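Local coordinates for uncharacterized protein (Thermus thermophilus HB8, PDB 6SCE) that acts as a Type III CRISPR defence DNA nuclease that is activated by cyclic oligoadenylate, at residues 224-232 and 258-268. Sequence-based numbering, arbitrary orientation.
Sequences CLPVVPYHK and GVFLVDPGRPL
Val228 packs hard against Val259, which lies just before strand 260-262, where that strand runs parallel to strand 225-229. Val228 CG2 lies 3.4 Å from Val259 CG1, tighter than usual for two carbons. CG1 of Val228 turns to Leu261 CD1. Helix 206-220 covers Val228 and helix 240-257 covers Val259. On the opposite face Val227 CG1, anti to the backbone N (chi1 -180°), touches Val262 CG2 and Leu268 CD2. Four backbone hydrogen bonds join the two segments: Phe260 N to Pro226 O, Val228 N to Phe260 O, Val262 N to Val228 O and Tyr230 N to Val262 O.

Beyond the strands the contact is more open. Exposed Pro264 sets its CD over the centre of the Tyr230 ring, 4.0 Å from the centroid, a CH-pi contact. Lys232 bends at chi3 (-84°) and brings NZ to Asp263 OD1 at 2.8 Å, a salt bridge. Gly265 N bonds to Asp263 OD1 from the opposite face of the carboxylate, also at 2.8 Å, which makes an Asx turn. With an alanine in place of Asp263, Lys232 is likely to lose this salt-bridge partner and the Gly265 N-H its acceptor.

Strand 260-262 is an edge strand of a six-stranded mixed sheet, and strand 225-229 continues in parallel to strand 187-192. The linker between the paired strands is almost all helix, so the arrangement is a beta-alpha-beta crossover at the sheet edge.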
loop_
_atom_site.group_PDB
_atom_site.type_symbol
_atom_site.label_atom_id
_atom_site.label_comp_id
_atom_site.label_asym_id
_atom_site.label_seq_id
_atom_site.Cartn_x
_atom_site.Cartn_y
_atom_site.Cartn_z
ATOM N N CYS A 224 10.783 -1.762 -4.396
ATOM C CA CYS A 224 12.122 -1.493 -3.909
ATOM C C CYS A 224 12.148 -1.767 -2.395
ATOM O O CYS A 224 11.459 -1.114 -1.626
ATOM C CB CYS A 224 12.509 -0.062 -4.180
ATOM S SG CYS A 224 14.219 0.341 -3.681
ATOM N N LEU A 225 12.931 -2.747 -1.978
ATOM C CA LEU A 225 12.954 -3.137 -0.584
ATOM C C LEU A 225 13.903 -2.221 0.217
ATOM O O LEU A 225 15.066 -2.110 -0.137
ATOM C CB LEU A 225 13.450 -4.581 -0.507
ATOM C CG LEU A 225 13.354 -5.242 0.859
ATOM C CD1 LEU A 225 11.923 -5.324 1.346
ATOM C CD2 LEU A 225 13.963 -6.628 0.745
ATOM N N PRO A 226 13.415 -1.572 1.291
ATOM C CA PRO A 226 14.324 -0.828 2.161
ATOM C C PRO A 226 14.985 -1.814 3.116
ATOM O O PRO A 226 14.316 -2.382 3.998
ATOM C CB PRO A 226 13.393 0.126 2.922
ATOM C CG PRO A 226 12.004 -0.104 2.367
ATOM C CD PRO A 226 12.040 -1.479 1.775
ATOM N N VAL A 227 16.269 -2.018 2.933
ATOM C CA VAL A 227 17.001 -3.016 3.709
ATOM C C VAL A 227 17.815 -2.263 4.744
ATOM O O VAL A 227 18.597 -1.394 4.371
ATOM C CB VAL A 227 17.929 -3.844 2.831
ATOM C CG1 VAL A 227 18.668 -4.880 3.688
ATOM C CG2 VAL A 227 17.167 -4.536 1.708
ATOM N N VAL A 228 17.572 -2.537 6.031
ATOM C CA VAL A 228 18.193 -1.774 7.094
ATOM C C VAL A 228 18.905 -2.697 8.080
ATOM O O VAL A 228 18.232 -3.406 8.849
ATOM C CB VAL A 228 17.179 -0.901 7.826
ATOM C CG1 VAL A 228 17.833 -0.215 9.041
ATOM C CG2 VAL A 228 16.652 0.169 6.887
ATOM N N PRO A 229 20.243 -2.761 8.002
ATOM C CA PRO A 229 20.987 -3.577 8.984
ATOM C C PRO A 229 21.004 -2.826 10.289
ATOM O O PRO A 229 21.404 -1.654 10.332
ATOM C CB PRO A 229 22.380 -3.707 8.372
ATOM C CG PRO A 229 22.203 -3.348 6.926
ATOM C CD PRO A 229 21.136 -2.295 6.936
ATOM N N TYR A 230 20.483 -3.456 11.336
ATOM C CA TYR A 230 20.313 -2.765 12.587
ATOM C C TYR A 230 21.669 -2.491 13.254
ATOM O O TYR A 230 22.668 -3.161 12.972
ATOM C CB TYR A 230 19.312 -3.474 13.502
ATOM C CG TYR A 230 19.656 -4.874 13.947
ATOM C CD1 TYR A 230 20.589 -5.094 14.949
ATOM C CD2 TYR A 230 19.006 -5.987 13.402
ATOM C CE1 TYR A 230 20.881 -6.380 15.375
ATOM C CE2 TYR A 230 19.287 -7.272 13.835
ATOM C CZ TYR A 230 20.227 -7.467 14.823
ATOM O OH TYR A 230 20.523 -8.746 15.251
ATOM N N HIS A 231 21.673 -1.483 14.102
ATOM C CA HIS A 231 22.894 -0.949 14.727
ATOM C C HIS A 231 23.280 -1.777 15.967
ATOM O O HIS A 231 23.071 -1.355 17.105
ATOM C CB HIS A 231 22.653 0.493 15.127
ATOM C CG HIS A 231 22.636 1.446 13.965
ATOM N ND1 HIS A 231 22.545 2.811 14.130
ATOM C CD2 HIS A 231 22.698 1.232 12.623
ATOM C CE1 HIS A 231 22.565 3.400 12.944
ATOM N NE2 HIS A 231 22.658 2.466 12.013
ATOM N N LYS A 232 23.872 -2.920 15.695
ATOM C CA LYS A 232 24.239 -3.879 16.713
ATOM C C LYS A 232 25.248 -3.275 17.686
ATOM O O LYS A 232 25.170 -3.560 18.878
ATOM C CB LYS A 232 24.797 -5.150 16.096
ATOM C CG LYS A 232 24.796 -6.302 17.087
ATOM C CD LYS A 232 25.345 -7.562 16.471
ATOM C CE LYS A 232 24.277 -8.310 15.709
ATOM N NZ LYS A 232 24.840 -9.576 15.176
ATOM N N GLY A 258 7.380 -0.605 6.897
ATOM C CA GLY A 258 7.735 -1.482 5.791
ATOM C C GLY A 258 9.235 -1.658 5.520
ATOM O O GLY A 258 9.653 -1.927 4.399
ATOM N N VAL A 259 10.052 -1.562 6.561
ATOM C CA VAL A 259 11.491 -1.779 6.433
ATOM C C VAL A 259 11.844 -3.223 6.709
ATOM O O VAL A 259 11.280 -3.854 7.622
ATOM C CB VAL A 259 12.221 -0.851 7.424
ATOM C CG1 VAL A 259 13.656 -1.290 7.658
ATOM C CG2 VAL A 259 12.133 0.564 6.895
ATOM N N PHE A 260 12.787 -3.749 5.946
ATOM C CA PHE A 260 13.317 -5.080 6.168
ATOM C C PHE A 260 14.555 -4.906 7.057
ATOM O O PHE A 260 15.648 -4.615 6.581
ATOM C CB PHE A 260 13.648 -5.729 4.835
ATOM C CG PHE A 260 14.157 -7.141 4.912
ATOM C CD1 PHE A 260 13.606 -8.066 5.783
ATOM C CD2 PHE A 260 15.173 -7.541 4.081
ATOM C CE1 PHE A 260 14.067 -9.364 5.806
ATOM C CE2 PHE A 260 15.636 -8.834 4.089
ATOM C CZ PHE A 260 15.079 -9.748 4.959
ATOM N N LEU A 261 14.336 -5.045 8.357
ATOM C CA LEU A 261 15.395 -4.912 9.371
ATOM C C LEU A 261 16.205 -6.189 9.477
ATOM O O LEU A 261 15.650 -7.243 9.741
ATOM C CB LEU A 261 14.761 -4.598 10.707
ATOM C CG LEU A 261 15.715 -4.037 11.767
ATOM C CD1 LEU A 261 16.050 -2.596 11.447
ATOM C CD2 LEU A 261 15.086 -4.138 13.144
ATOM N N VAL A 262 17.504 -6.101 9.263
ATOM C CA VAL A 262 18.347 -7.275 9.164
ATOM C C VAL A 262 19.547 -7.231 10.091
ATOM O O VAL A 262 20.075 -6.161 10.451
ATOM C CB VAL A 262 18.839 -7.568 7.718
ATOM C CG1 VAL A 262 17.671 -7.867 6.787
ATOM C CG2 VAL A 262 19.686 -6.434 7.169
ATOM N N ASP A 263 19.988 -8.429 10.439
ATOM C CA ASP A 263 21.169 -8.617 11.286
ATOM C C ASP A 263 22.391 -8.341 10.417
ATOM O O ASP A 263 22.608 -9.035 9.432
ATOM C CB ASP A 263 21.125 -10.049 11.858
ATOM C CG ASP A 263 22.322 -10.400 12.748
ATOM O OD1 ASP A 263 23.308 -9.629 12.825
ATOM O OD2 ASP A 263 22.238 -11.491 13.353
ATOM N N PRO A 264 23.191 -7.314 10.767
ATOM C CA PRO A 264 24.364 -6.995 9.973
ATOM C C PRO A 264 25.391 -8.122 9.982
ATOM O O PRO A 264 26.238 -8.167 9.122
ATOM C CB PRO A 264 24.913 -5.730 10.650
ATOM C CG PRO A 264 24.440 -5.827 12.059
ATOM C CD PRO A 264 23.065 -6.427 11.944
ATOM N N GLY A 265 25.262 -9.049 10.926
ATOM C CA GLY A 265 26.170 -10.183 11.014
ATOM C C GLY A 265 25.815 -11.315 10.081
ATOM O O GLY A 265 26.554 -12.281 10.038
ATOM N N ARG A 266 24.714 -11.206 9.311
ATOM C CA ARG A 266 24.286 -12.307 8.442
ATOM C C ARG A 266 24.129 -11.926 6.966
ATOM O O ARG A 266 23.869 -10.770 6.643
ATOM C CB ARG A 266 22.982 -12.897 8.967
ATOM C CG ARG A 266 23.090 -13.466 10.378
ATOM C CD ARG A 266 21.716 -13.674 10.994
ATOM N NE ARG A 266 20.982 -14.745 10.325
ATOM C CZ ARG A 266 21.099 -16.042 10.613
ATOM N NH1 ARG A 266 21.925 -16.459 11.576
ATOM N NH2 ARG A 266 20.385 -16.934 9.941
ATOM N N PRO A 267 24.303 -12.901 6.061
ATOM C CA PRO A 267 24.021 -12.632 4.655
ATOM C C PRO A 267 22.536 -12.385 4.462
ATOM O O PRO A 267 21.692 -12.985 5.174
ATOM C CB PRO A 267 24.416 -13.938 3.947
ATOM C CG PRO A 267 25.171 -14.754 4.964
ATOM C CD PRO A 267 24.640 -14.313 6.284
ATOM N N LEU A 268 22.196 -11.543 3.487
ATOM C CA LEU A 268 20.790 -11.260 3.253
ATOM C C LEU A 268 20.031 -12.508 2.865
ATOM O O LEU A 268 18.866 -12.621 3.207
ATOM C CB LEU A 268 20.596 -10.224 2.173
ATOM C CG LEU A 268 20.958 -8.804 2.510
ATOM C CD1 LEU A 268 20.688 -7.960 1.263
ATOM C CD2 LEU A 268 20.161 -8.304 3.722
#